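Local coordinates for sigma-c capsid protein (Avian reovirus, PDB 2VRS) that builds the trimeric fibre that attaches avian reovirus to its host cells, and also induces apoptosis of those cells, at residues T112-S117 with V205-D210; M83-M88 with V103-H108; A157-D162 with G178-S183; L131-S136 with F186-P191; S164-S169 with N199-T204. All coordinates share one frame; numbering follows the deposited sequence.

Interaction 1: T112-S117 with V205-D210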
# COMPACT_ATOMS: atom_id res chain seq x y z
N THR C 112 3.34 -5.43 11.42
CA THR C 112 3.27 -6.15 12.70
C THR C 112 3.79 -5.30 13.79
O THR C 112 4.95 -4.88 13.75
CB THR C 112 4.02 -7.51 12.64
OG1 THR C 112 3.32 -8.33 11.71
CG2 THR C 112 4.09 -8.14 13.99
N ASP C 113 2.91 -4.99 14.74
CA ASP C 113 3.29 -4.10 15.86
C ASP C 113 3.44 -4.88 17.11
O ASP C 113 2.52 -5.62 17.46
CB ASP C 113 2.27 -2.95 16.01
CG ASP C 113 2.27 -2.02 14.77
OD1 ASP C 113 3.38 -1.60 14.39
OD2 ASP C 113 1.20 -1.74 14.20
N TYR C 114 4.61 -4.76 17.75
CA TYR C 114 4.90 -5.50 18.98
C TYR C 114 4.65 -4.64 20.21
O TYR C 114 5.11 -3.51 20.32
CB TYR C 114 6.38 -5.88 19.01
CG TYR C 114 6.79 -6.99 18.09
CD1 TYR C 114 6.11 -8.20 18.05
CD2 TYR C 114 7.95 -6.85 17.31
CE1 TYR C 114 6.55 -9.27 17.21
CE2 TYR C 114 8.40 -7.89 16.52
CZ TYR C 114 7.70 -9.09 16.45
OH TYR C 114 8.19 -10.09 15.64
N MET C 115 3.95 -5.23 21.18
CA MET C 115 3.82 -4.61 22.49
C MET C 115 4.31 -5.67 23.48
O MET C 115 3.70 -6.72 23.57
CB MET C 115 2.33 -4.27 22.74
CG MET C 115 1.86 -3.03 22.03
SD MET C 115 1.49 -3.15 20.24
CE MET C 115 0.48 -4.63 20.09
N MET C 116 5.38 -5.38 24.22
CA MET C 116 5.97 -6.39 25.14
C MET C 116 6.12 -5.85 26.55
O MET C 116 6.45 -4.66 26.75
CB MET C 116 7.38 -6.72 24.69
CG MET C 116 7.47 -7.09 23.20
SD MET C 116 9.18 -7.62 22.86
CE MET C 116 9.21 -7.67 21.09
N SER C 117 5.90 -6.73 27.53
CA SER C 117 6.14 -6.33 28.90
C SER C 117 6.79 -7.50 29.64
O SER C 117 6.65 -8.67 29.26
CB SER C 117 4.83 -5.91 29.59
OG SER C 117 3.93 -6.98 29.63
N VAL C 205 8.72 -2.97 25.79
CA VAL C 205 9.36 -2.72 24.49
C VAL C 205 8.17 -2.53 23.52
O VAL C 205 7.23 -3.34 23.51
CB VAL C 205 10.20 -3.95 24.02
CG1 VAL C 205 10.67 -3.77 22.58
CG2 VAL C 205 11.45 -4.16 24.91
N ARG C 206 8.19 -1.44 22.78
CA ARG C 206 7.17 -1.19 21.75
C ARG C 206 7.89 -0.81 20.46
O ARG C 206 8.74 0.10 20.43
CB ARG C 206 6.23 -0.06 22.16
CG ARG C 206 5.48 -0.36 23.42
CD ARG C 206 4.24 0.50 23.54
NE ARG C 206 3.37 0.39 22.37
CZ ARG C 206 2.22 1.05 22.24
NH1 ARG C 206 1.83 1.86 23.21
NH2 ARG C 206 1.47 0.91 21.16
N THR C 207 7.53 -1.53 19.41
CA THR C 207 8.10 -1.29 18.09
C THR C 207 7.18 -1.93 17.06
O THR C 207 6.16 -2.51 17.38
CB THR C 207 9.60 -1.80 18.00
OG1 THR C 207 10.19 -1.29 16.78
CG2 THR C 207 9.70 -3.35 18.03
N GLY C 208 7.51 -1.76 15.79
CA GLY C 208 6.76 -2.47 14.78
C GLY C 208 7.66 -2.64 13.57
O GLY C 208 8.72 -1.98 13.43
N ILE C 209 7.24 -3.55 12.71
CA ILE C 209 8.02 -3.96 11.53
C ILE C 209 7.11 -4.07 10.32
O ILE C 209 5.87 -4.26 10.44
CB ILE C 209 8.76 -5.33 11.77
CG1 ILE C 209 7.75 -6.53 12.01
CG2 ILE C 209 9.71 -5.18 13.02
CD1 ILE C 209 8.40 -7.96 12.03
N ASP C 210 7.73 -3.95 9.16
CA ASP C 210 7.03 -4.18 7.90
C ASP C 210 7.44 -5.55 7.44
O ASP C 210 8.65 -5.79 7.33
CB ASP C 210 7.45 -3.15 6.86
CG ASP C 210 7.03 -1.74 7.23
OD1 ASP C 210 5.99 -1.56 7.91
OD2 ASP C 210 7.72 -0.81 6.79
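M116 and V205 lie side by side, their side chains leaving the sheet in the same direction. M116 CB sits 3.6 Å from V205 O, the oxygen that accepts the M116 backbone N-H, and M116 CG stays near that carbonyl. M116 SD then packs 4.0 Å from V205 CB and only slightly farther from the CG1 methyl. Beyond CG the chain runs extended (chi2 -174°), which carries CE past the valine toward F186, while SD also meets F133. On the same face T207 CG2 touches the edge of the Y114 ring near its plane, 4.0 Å from Y114 CD2. The tip of I209 reaches Y114 OH obliquely, with CD1 4.2 Å away, and T112 CG2 lies over one face of the ring.

On the reverse face M115 CG runs 3.8 Å from R206 NE, and the R206 guanidinium continues to a salt bridge with D162 of the second subunit. D113 OD1 lies 3.5 Å from G208 CA, on the side where a CB would point; R111 and H108 bind its carboxylate. The strands pair antiparallel in the sheet of the C-terminal domain, with six backbone hydrogen bonds at the hydrogen-bonded pairs T112-I209, Y114-T207 and M116-V205. Strand 98-108 flanks strand 111-119 on its far side, strand 159-167 flanks strand 198-210, and helix 152-155 packs against I209.

Interaction 2: M83-M88 with V103-H108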
# COMPACT_ATOMS: atom_id res chain seq x y z
N MET C 83 -1.62 -11.82 18.01
CA MET C 83 -0.86 -12.96 18.54
C MET C 83 -0.36 -12.69 19.95
O MET C 83 0.09 -11.59 20.26
CB MET C 83 0.34 -13.25 17.66
CG MET C 83 0.00 -13.59 16.25
SD MET C 83 1.59 -13.81 15.42
CE MET C 83 1.03 -14.24 13.81
N GLN C 84 -0.41 -13.70 20.80
CA GLN C 84 0.05 -13.56 22.19
C GLN C 84 1.00 -14.74 22.45
O GLN C 84 0.64 -15.91 22.24
CB GLN C 84 -1.12 -13.62 23.17
CG GLN C 84 -2.14 -12.52 22.91
CD GLN C 84 -3.35 -12.69 23.79
OE1 GLN C 84 -4.48 -12.80 23.31
NE2 GLN C 84 -3.12 -12.74 25.09
N PHE C 85 2.24 -14.42 22.79
CA PHE C 85 3.24 -15.44 23.13
C PHE C 85 4.28 -14.93 24.12
O PHE C 85 4.31 -13.74 24.46
CB PHE C 85 3.87 -15.98 21.84
CG PHE C 85 4.43 -14.90 20.93
CD1 PHE C 85 5.74 -14.44 21.10
CD2 PHE C 85 3.66 -14.38 19.88
CE1 PHE C 85 6.26 -13.45 20.24
CE2 PHE C 85 4.18 -13.39 19.01
CZ PHE C 85 5.47 -12.92 19.20
N ARG C 86 5.15 -15.82 24.57
CA ARG C 86 6.26 -15.46 25.43
C ARG C 86 7.59 -15.51 24.68
O ARG C 86 7.82 -16.40 23.85
CB ARG C 86 6.27 -16.38 26.67
CG ARG C 86 4.96 -16.26 27.49
CD ARG C 86 5.00 -15.03 28.37
NE ARG C 86 5.44 -15.32 29.73
CZ ARG C 86 6.71 -15.40 30.13
NH1 ARG C 86 7.71 -15.23 29.27
NH2 ARG C 86 6.98 -15.66 31.41
N TRP C 87 8.46 -14.55 24.97
CA TRP C 87 9.73 -14.46 24.22
C TRP C 87 10.85 -14.25 25.21
O TRP C 87 10.81 -13.29 26.00
CB TRP C 87 9.67 -13.26 23.27
CG TRP C 87 10.55 -13.35 22.08
CD1 TRP C 87 11.70 -14.08 21.96
CD2 TRP C 87 10.37 -12.66 20.84
NE1 TRP C 87 12.25 -13.90 20.69
CE2 TRP C 87 11.43 -13.05 19.98
CE3 TRP C 87 9.38 -11.77 20.34
CZ2 TRP C 87 11.55 -12.58 18.66
CZ3 TRP C 87 9.50 -11.29 19.01
CH2 TRP C 87 10.56 -11.71 18.19
N MET C 88 11.84 -15.14 25.20
CA MET C 88 12.98 -14.93 26.09
C MET C 88 13.96 -14.06 25.33
O MET C 88 14.50 -14.46 24.29
CB MET C 88 13.63 -16.25 26.52
CG MET C 88 14.66 -16.04 27.65
SD MET C 88 15.79 -17.46 27.76
CE MET C 88 16.58 -17.47 26.13
N VAL C 103 4.47 -11.00 25.03
CA VAL C 103 4.41 -10.24 23.76
C VAL C 103 3.02 -10.31 23.17
O VAL C 103 2.44 -11.39 23.07
CB VAL C 103 5.40 -10.78 22.68
CG1 VAL C 103 5.24 -9.98 21.37
CG2 VAL C 103 6.87 -10.74 23.18
N ASN C 104 2.48 -9.15 22.78
CA ASN C 104 1.33 -9.11 21.89
C ASN C 104 1.79 -8.52 20.56
O ASN C 104 2.35 -7.44 20.55
CB ASN C 104 0.27 -8.18 22.45
CG ASN C 104 -0.54 -8.83 23.55
OD1 ASN C 104 -1.54 -9.49 23.29
ND2 ASN C 104 -0.14 -8.61 24.76
N ALA C 105 1.56 -9.26 19.48
CA ALA C 105 1.93 -8.86 18.14
C ALA C 105 0.64 -8.62 17.36
O ALA C 105 -0.16 -9.54 17.12
CB ALA C 105 2.85 -9.98 17.48
N HIS C 106 0.40 -7.36 17.02
CA HIS C 106 -0.80 -7.01 16.28
C HIS C 106 -0.46 -6.96 14.81
O HIS C 106 0.28 -6.07 14.35
CB HIS C 106 -1.36 -5.65 16.77
CG HIS C 106 -2.62 -5.23 16.07
ND1 HIS C 106 -2.76 -3.99 15.48
CD2 HIS C 106 -3.78 -5.89 15.85
CE1 HIS C 106 -3.96 -3.91 14.92
NE2 HIS C 106 -4.60 -5.04 15.15
N CYS C 107 -1.01 -7.92 14.06
CA CYS C 107 -0.62 -8.08 12.65
C CYS C 107 -1.77 -7.55 11.83
O CYS C 107 -2.88 -8.05 11.92
CB CYS C 107 -0.36 -9.55 12.33
SG CYS C 107 0.75 -10.32 13.49
N HIS C 108 -1.53 -6.51 11.06
CA HIS C 108 -2.63 -5.92 10.28
C HIS C 108 -2.03 -5.56 8.91
O HIS C 108 -1.13 -4.72 8.82
CB HIS C 108 -3.26 -4.70 11.01
CG HIS C 108 -2.28 -3.64 11.44
ND1 HIS C 108 -2.27 -2.38 10.90
CD2 HIS C 108 -1.27 -3.67 12.36
CE1 HIS C 108 -1.28 -1.67 11.43
NE2 HIS C 108 -0.67 -2.43 12.33
O HOH W 1 -0.97 -11.48 26.36
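F85 and V103 form the apolar heart of this pairing, with an aliphatic-aromatic contact of CH-pi type. V103 CB stands over one face of the F85 ring, 4.1 Å from its centroid and 26° off the normal, and V103 CG1 touches the rim at F85 CZ, 3.7 Å away. The ring reaches this place because F85 CG sits between the backbone N and the carbonyl carbon (chi1 53°), folding it back across the neighbouring strand; A105 CB meets it obliquely near CE2. The second valine methyl, CG2, lies in the plane of the W87 indole at its edge, 3.9 Å from W87 CE3, while the W87 NE1 proton goes to D134 O. Farther along, the extended M83 chain brings its CE 3.9 Å from C107 SG, a sulfur-rich apolar contact.

Polar contacts occupy the other face. Q84 and N104 run alongside each other with amide planes 28° apart, and N104 OD1 is held only 3.1 Å from Q84 CG, a tight fit. A water accepts from Q84 NE2 at 2.8 Å and, weakly, from N104 ND2, so it joins the two amides.

The backbones are linked by four hydrogen bonds, two each at M83-A105 and F85-V103, among them V103 N to F85 O at 2.8 Å. Between them, the Q84 and N104 CA-H groups point at V103 O and M83 O. The two strands, 81-92 and 98-108, form an antiparallel beta hairpin in the beta-barrel head of the fibre.

Interaction 3: A157-D162 with G178-S183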
# COMPACT_ATOMS: atom_id res chain seq x y z
N ALA C 157 17.69 -1.36 7.35
CA ALA C 157 17.94 -0.20 8.20
C ALA C 157 17.63 -0.52 9.66
O ALA C 157 16.72 -1.29 9.96
CB ALA C 157 17.08 0.99 7.75
N SER C 158 18.32 0.17 10.56
CA SER C 158 17.86 0.29 11.96
C SER C 158 16.46 0.91 12.02
O SER C 158 16.02 1.64 11.10
CB SER C 158 18.87 1.14 12.74
OG SER C 158 20.13 0.44 12.73
N PHE C 159 15.74 0.57 13.09
CA PHE C 159 14.34 1.04 13.20
C PHE C 159 14.04 1.43 14.66
O PHE C 159 14.72 0.95 15.58
CB PHE C 159 13.38 -0.08 12.72
CG PHE C 159 13.58 -1.41 13.44
CD1 PHE C 159 14.51 -2.34 12.96
CD2 PHE C 159 12.84 -1.71 14.60
CE1 PHE C 159 14.71 -3.56 13.63
CE2 PHE C 159 13.00 -2.96 15.27
CZ PHE C 159 13.93 -3.90 14.77
N PRO C 160 13.12 2.40 14.87
CA PRO C 160 12.92 2.96 16.22
C PRO C 160 12.20 1.95 17.11
O PRO C 160 11.35 1.19 16.65
CB PRO C 160 12.08 4.23 15.98
CG PRO C 160 11.60 4.10 14.53
CD PRO C 160 12.34 3.08 13.81
N VAL C 161 12.57 1.97 18.38
CA VAL C 161 12.01 1.08 19.37
C VAL C 161 11.86 1.97 20.63
O VAL C 161 12.80 2.65 21.03
CB VAL C 161 12.95 -0.13 19.69
CG1 VAL C 161 12.42 -0.93 20.88
CG2 VAL C 161 13.18 -1.06 18.47
N ASP C 162 10.69 1.92 21.29
CA ASP C 162 10.52 2.62 22.57
C ASP C 162 10.72 1.65 23.73
O ASP C 162 10.16 0.56 23.72
CB ASP C 162 9.09 3.16 22.66
CG ASP C 162 8.83 4.32 21.72
OD1 ASP C 162 9.78 4.97 21.26
OD2 ASP C 162 7.66 4.57 21.47
N GLY C 178 16.47 -0.63 17.03
CA GLY C 178 16.79 -2.03 16.78
C GLY C 178 17.36 -2.24 15.39
O GLY C 178 17.31 -1.34 14.55
N VAL C 179 17.93 -3.43 15.16
CA VAL C 179 18.38 -3.78 13.80
C VAL C 179 18.33 -5.29 13.69
O VAL C 179 18.63 -6.00 14.66
CB VAL C 179 19.81 -3.20 13.52
CG1 VAL C 179 20.87 -3.88 14.41
CG2 VAL C 179 20.19 -3.34 12.04
N TYR C 180 17.90 -5.77 12.53
CA TYR C 180 17.93 -7.21 12.20
C TYR C 180 19.32 -7.63 11.76
O TYR C 180 19.84 -7.10 10.80
CB TYR C 180 16.90 -7.56 11.12
CG TYR C 180 15.50 -7.67 11.71
CD1 TYR C 180 14.69 -6.53 11.82
CD2 TYR C 180 15.03 -8.88 12.20
CE1 TYR C 180 13.40 -6.62 12.38
CE2 TYR C 180 13.75 -8.99 12.79
CZ TYR C 180 12.95 -7.83 12.85
OH TYR C 180 11.72 -7.95 13.42
N SER C 181 19.90 -8.57 12.48
CA SER C 181 21.17 -9.21 12.05
C SER C 181 20.92 -10.32 11.02
O SER C 181 21.81 -10.68 10.26
CB SER C 181 21.95 -9.72 13.26
OG SER C 181 21.17 -10.62 14.04
N SER C 182 19.71 -10.88 11.00
CA SER C 182 19.25 -11.81 9.96
C SER C 182 17.74 -11.79 9.96
O SER C 182 17.16 -11.10 10.80
CB SER C 182 19.72 -13.22 10.25
OG SER C 182 19.21 -13.70 11.48
N SER C 183 17.09 -12.55 9.08
CA SER C 183 15.61 -12.47 8.98
C SER C 183 14.90 -12.89 10.29
O SER C 183 13.75 -12.50 10.53
CB SER C 183 15.10 -13.32 7.82
OG SER C 183 15.37 -14.69 8.09
O HOH W 2 16.95 -4.16 10.42
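The F159 ring lies over the G178 peptide. On one face G178 C stands 3.4 Å above the ring plane, toward the rim, G178 O lies over the same face, and G178 CA is 4.1 Å from the ring centroid as a CH-pi contact. At the ring edge, in plane, sit A157 O and a bridging water, which also lies at the edge of Y180. The F159 and Y180 rings are inclined by only 29° but slid apart, with centroids 5.4 Å from each other, so they meet chiefly through F159 CE1 and Y180 CD1 at 3.5 Å. F159 is placed over the glycine by a chi1 of 55°, which sets CG between its backbone N and carbonyl carbon. G178, without a side chain, lets the ring come this close, and V161 CG2 fills the adjoining position, 3.6 Å from G178 N.

Two backbone hydrogen bonds, F159 N to G178 O and G178 N to F159 O, mark an antiparallel hydrogen-bonded pair near the open end of the beta hairpin of strands 159-167 and 170-180. The S158 CA-H also approaches G178 O, and S158 OG rests against V179 CB. Beyond this pair the two chains separate and the water takes over, donating to A157 O at 2.9 Å and accepting from Y180 N at 2.8 Å. H106 of the third subunit packs against F159 and P160.

The F159 ring thus rests on the G178 peptide where a CB would collide with it; direct hydrogen bonds serve the F159-G178 pair, and a water serves A157 O and Y180 N.

Interaction 4: L131-S136 with F186-P191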
# COMPACT_ATOMS: atom_id res chain seq x y z
N LEU C 131 19.77 -6.13 23.71
CA LEU C 131 18.75 -7.18 24.02
C LEU C 131 18.32 -7.78 22.71
O LEU C 131 17.82 -7.09 21.82
CB LEU C 131 17.56 -6.56 24.72
CG LEU C 131 16.66 -7.50 25.52
CD1 LEU C 131 17.51 -8.25 26.60
CD2 LEU C 131 15.48 -6.74 26.21
N THR C 132 18.51 -9.09 22.60
CA THR C 132 18.31 -9.82 21.37
C THR C 132 16.98 -10.60 21.37
O THR C 132 16.61 -11.24 22.36
CB THR C 132 19.57 -10.69 21.06
OG1 THR C 132 20.66 -9.81 20.75
CG2 THR C 132 19.30 -11.62 19.84
N PHE C 133 16.28 -10.56 20.23
CA PHE C 133 14.95 -11.19 20.03
C PHE C 133 15.08 -12.10 18.80
O PHE C 133 14.92 -11.68 17.67
CB PHE C 133 13.88 -10.11 19.78
CG PHE C 133 13.57 -9.32 21.01
CD1 PHE C 133 12.57 -9.76 21.88
CD2 PHE C 133 14.33 -8.19 21.33
CE1 PHE C 133 12.28 -9.04 23.05
CE2 PHE C 133 14.08 -7.45 22.55
CZ PHE C 133 13.05 -7.87 23.38
N ASP C 134 15.37 -13.36 19.06
CA ASP C 134 15.53 -14.39 18.02
C ASP C 134 14.26 -15.21 18.02
O ASP C 134 13.81 -15.63 19.09
CB ASP C 134 16.70 -15.26 18.50
CG ASP C 134 17.03 -16.41 17.57
OD1 ASP C 134 16.21 -16.85 16.75
OD2 ASP C 134 18.18 -16.90 17.72
N LEU C 135 13.68 -15.46 16.84
CA LEU C 135 12.38 -16.21 16.78
C LEU C 135 12.47 -17.58 17.45
O LEU C 135 11.46 -18.09 17.95
CB LEU C 135 11.89 -16.38 15.34
CG LEU C 135 11.54 -15.12 14.52
CD1 LEU C 135 11.08 -15.62 13.12
CD2 LEU C 135 10.46 -14.29 15.25
N SER C 136 13.67 -18.18 17.47
CA SER C 136 13.89 -19.47 18.14
C SER C 136 13.68 -19.48 19.65
O SER C 136 13.45 -20.55 20.22
CB SER C 136 15.28 -20.01 17.84
OG SER C 136 15.30 -20.40 16.48
N PHE C 186 16.50 -9.82 15.69
CA PHE C 186 16.85 -8.44 15.85
C PHE C 186 17.38 -8.18 17.25
O PHE C 186 17.11 -8.94 18.19
CB PHE C 186 15.71 -7.44 15.50
CG PHE C 186 14.55 -7.44 16.47
CD1 PHE C 186 13.50 -8.34 16.29
CD2 PHE C 186 14.47 -6.46 17.51
CE1 PHE C 186 12.41 -8.32 17.14
CE2 PHE C 186 13.36 -6.41 18.36
CZ PHE C 186 12.33 -7.37 18.19
N THR C 187 18.17 -7.14 17.35
CA THR C 187 18.75 -6.70 18.62
C THR C 187 18.44 -5.21 18.83
O THR C 187 18.58 -4.40 17.91
CB THR C 187 20.27 -6.96 18.64
OG1 THR C 187 20.48 -8.38 18.49
CG2 THR C 187 20.91 -6.47 19.94
N ILE C 188 17.98 -4.87 20.02
CA ILE C 188 17.79 -3.48 20.39
C ILE C 188 18.90 -3.01 21.33
O ILE C 188 19.42 -3.79 22.13
CB ILE C 188 16.40 -3.26 21.01
CG1 ILE C 188 16.27 -3.94 22.37
CG2 ILE C 188 15.33 -3.73 20.00
CD1 ILE C 188 14.95 -3.62 23.09
N THR C 189 19.24 -1.73 21.22
CA THR C 189 20.28 -1.10 22.05
C THR C 189 19.64 0.08 22.79
O THR C 189 18.97 0.93 22.18
CB THR C 189 21.39 -0.56 21.13
OG1 THR C 189 22.00 -1.66 20.43
CG2 THR C 189 22.42 0.21 21.96
N PHE C 190 19.83 0.14 24.11
CA PHE C 190 19.22 1.21 24.89
C PHE C 190 19.98 1.56 26.17
O PHE C 190 20.71 0.72 26.71
CB PHE C 190 17.73 0.90 25.16
CG PHE C 190 17.47 -0.36 25.96
CD1 PHE C 190 17.25 -1.59 25.33
CD2 PHE C 190 17.38 -0.31 27.37
CE1 PHE C 190 16.99 -2.74 26.09
CE2 PHE C 190 17.14 -1.46 28.11
CZ PHE C 190 16.92 -2.67 27.48
N PRO C 191 19.84 2.82 26.63
CA PRO C 191 20.44 3.25 27.88
C PRO C 191 19.82 2.50 29.04
O PRO C 191 18.60 2.21 29.01
CB PRO C 191 20.04 4.75 27.98
CG PRO C 191 19.64 5.14 26.61
CD PRO C 191 19.05 3.92 26.00
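F133 and F186 make up the apolar centre, their rings inclined by 14° but slid apart, with centroids 5.0 Å from each other. The face of F186 is met instead by F133 CB, 3.7 Å from the F186 centroid and 21° off the normal. F186 CG lies between its own backbone N and carbonyl carbon (chi1 70°), which leans the ring across to F133. I188 CD1 sits at the edge of the F133 ring, near its plane, 4.0 Å from F133 CE2, and L131 CB packs 3.7 Å from I188 CG1. L131 CB also lies at the edge of F190, next to its CE1. The W87 ring meets F133 edge-to-face, extending the cluster.

Around this core, four backbone hydrogen bonds join L131 with I188 and F133 with F186. T132 and T187 mark the opposite face, where their OG1 atoms share a hydrogen bond 2.7 Å long. At the strand end D134 OD1 accepts S136 N at 3.0 Å from above the carboxylate plane, forming an Asx turn.

Antiparallel strands 128-134 and 185-191 thus present one apolar and one threonine face, as expected for a beta-barrel wall, here in the C-terminal domain of the fibre.

Interaction 5: S164-S169 with N199-T204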
# COMPACT_ATOMS: atom_id res chain seq x y z
N SER C 164 10.91 1.27 28.13
CA SER C 164 10.77 1.86 29.47
C SER C 164 11.08 0.77 30.51
O SER C 164 10.94 -0.41 30.23
CB SER C 164 9.36 2.44 29.65
OG SER C 164 8.43 1.46 30.03
N PHE C 165 11.55 1.17 31.69
CA PHE C 165 11.77 0.18 32.75
C PHE C 165 11.89 0.94 34.06
O PHE C 165 12.10 2.17 34.08
CB PHE C 165 13.05 -0.62 32.48
CG PHE C 165 14.26 0.25 32.18
CD1 PHE C 165 15.05 0.79 33.21
CD2 PHE C 165 14.60 0.55 30.86
CE1 PHE C 165 16.15 1.61 32.93
CE2 PHE C 165 15.70 1.36 30.57
CZ PHE C 165 16.48 1.89 31.60
N THR C 166 11.87 0.16 35.15
CA THR C 166 12.09 0.71 36.48
C THR C 166 13.53 0.37 36.92
O THR C 166 13.99 -0.78 36.76
CB THR C 166 11.09 0.11 37.46
OG1 THR C 166 9.77 0.45 37.02
CG2 THR C 166 11.30 0.67 38.88
N ARG C 167 14.23 1.38 37.44
CA ARG C 167 15.56 1.26 38.03
C ARG C 167 15.61 2.16 39.27
O ARG C 167 15.34 3.37 39.18
CB ARG C 167 16.64 1.72 37.05
CG ARG C 167 18.07 1.65 37.60
CD ARG C 167 19.06 2.24 36.62
NE ARG C 167 20.41 2.25 37.18
CZ ARG C 167 21.50 1.74 36.62
NH1 ARG C 167 21.46 1.16 35.42
NH2 ARG C 167 22.66 1.82 37.26
N ASP C 168 15.91 1.55 40.42
CA ASP C 168 15.87 2.23 41.72
C ASP C 168 14.55 2.95 41.94
O ASP C 168 14.51 4.17 42.14
CB ASP C 168 17.04 3.22 41.85
CG ASP C 168 18.40 2.57 41.66
OD1 ASP C 168 18.57 1.38 42.04
OD2 ASP C 168 19.30 3.25 41.13
N SER C 169 13.46 2.19 41.84
CA SER C 169 12.12 2.71 42.10
C SER C 169 11.75 4.00 41.32
O SER C 169 10.88 4.76 41.75
CB SER C 169 11.91 2.88 43.62
OG SER C 169 12.13 1.65 44.31
N ASN C 199 20.00 -3.48 38.54
CA ASN C 199 18.90 -4.31 38.10
C ASN C 199 17.82 -3.40 37.55
O ASN C 199 17.48 -2.39 38.17
CB ASN C 199 18.38 -5.13 39.29
CG ASN C 199 17.43 -6.23 38.87
OD1 ASN C 199 16.23 -6.17 39.17
ND2 ASN C 199 17.95 -7.24 38.17
N ILE C 200 17.31 -3.75 36.37
CA ILE C 200 16.15 -3.09 35.81
C ILE C 200 14.99 -4.10 35.69
O ILE C 200 15.20 -5.29 35.44
CB ILE C 200 16.50 -2.36 34.44
CG1 ILE C 200 16.78 -3.39 33.34
CG2 ILE C 200 17.67 -1.37 34.63
CD1 ILE C 200 16.92 -2.79 31.93
N ARG C 201 13.78 -3.64 35.93
CA ARG C 201 12.64 -4.54 35.90
C ARG C 201 11.48 -3.83 35.26
O ARG C 201 11.60 -2.65 34.89
CB ARG C 201 12.28 -5.00 37.34
CG ARG C 201 11.86 -3.83 38.25
CD ARG C 201 11.44 -4.27 39.66
NE ARG C 201 11.31 -3.12 40.55
CZ ARG C 201 10.17 -2.53 40.88
NH1 ARG C 201 9.01 -3.01 40.41
NH2 ARG C 201 10.20 -1.48 41.70
N SER C 202 10.36 -4.54 35.07
CA SER C 202 9.16 -3.95 34.44
C SER C 202 9.52 -3.34 33.07
O SER C 202 9.13 -2.20 32.75
CB SER C 202 8.53 -2.84 35.31
OG SER C 202 8.15 -3.38 36.59
N LEU C 203 10.30 -4.09 32.31
CA LEU C 203 10.74 -3.62 31.00
C LEU C 203 9.58 -3.69 30.03
O LEU C 203 8.84 -4.68 30.00
CB LEU C 203 11.92 -4.48 30.49
CG LEU C 203 12.48 -4.23 29.08
CD1 LEU C 203 13.21 -2.84 28.93
CD2 LEU C 203 13.43 -5.40 28.72
N THR C 204 9.35 -2.62 29.24
CA THR C 204 8.36 -2.68 28.17
C THR C 204 9.12 -2.33 26.88
O THR C 204 10.11 -1.57 26.90
CB THR C 204 7.19 -1.65 28.37
OG1 THR C 204 7.73 -0.33 28.28
CG2 THR C 204 6.47 -1.85 29.73
O HOH W 3 7.97 0.20 32.43
O HOH W 4 7.91 -0.97 38.45
O HOH W 5 19.82 -1.60 40.75
O HOH W 6 17.05 -1.12 40.53
O HOH W 7 13.49 -0.89 41.61
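S164 meets T204 through both backbone and side chain. Two main-chain hydrogen bonds join them, and S164 OG lies 2.6 Å from T204 OG1 in a hydrogen bond whose proton could come from either hydroxyl. A water 2.7 Å from S164 OG donates to S202 O.

F165 follows, its CG between the backbone N and the carbonyl carbon (chi1 50°), which brings the ring against I200. I200 CD1 stands over one face, 4.2 Å from the F165 centroid, while L203 CD1 approaches obliquely at 4.1 Å from F165 CD2. The F165 CA-H points almost straight at S202 O. Next, T166 N donates to R201 O at 2.8 Å and T166 O accepts R201 N; the one-residue shift in register since S164 marks a beta bulge. T166 CG2 lies over a face of the R201 guanidinium, 3.7 Å from NH2, and a second water joins T166 OG1 to S202 OG.

R167 CB packs 4.1 Å from I200 CG2, and R167 NH1 hydrogen-bonds to T192 O. In the turn beyond, water carries the contact: one links D168 N to N199 O, another S169 N to R201 NE.

Strand 170-180 runs along the other edge of strand 159-167, placing F165 against Y174, which like H172 is a residue of the zinc site; F190 of strand 185-191 and L122 of strand 121-124 pack on I200.

In the fold
From the N terminus of the head domain, interaction 2 comes first, closing the short hairpin 83-108 before interaction 1 opens. Interaction 1 then closes a long loop from 112 to 210, and the other three nest inside it. Interaction 4 spans 131-191 and itself encloses interaction 3, the hairpin 157-183. Interaction 5, from 164 to 204, crosses both 3 and 4, their segments alternating along the chain. All belong to one curled antiparallel sheet: interactions 1 and 5 share strand 198-210, 3 and 5 share strand 159-167, and strands 81-92 and 128-134 bring interactions 2 and 4 together around a common apolar interior.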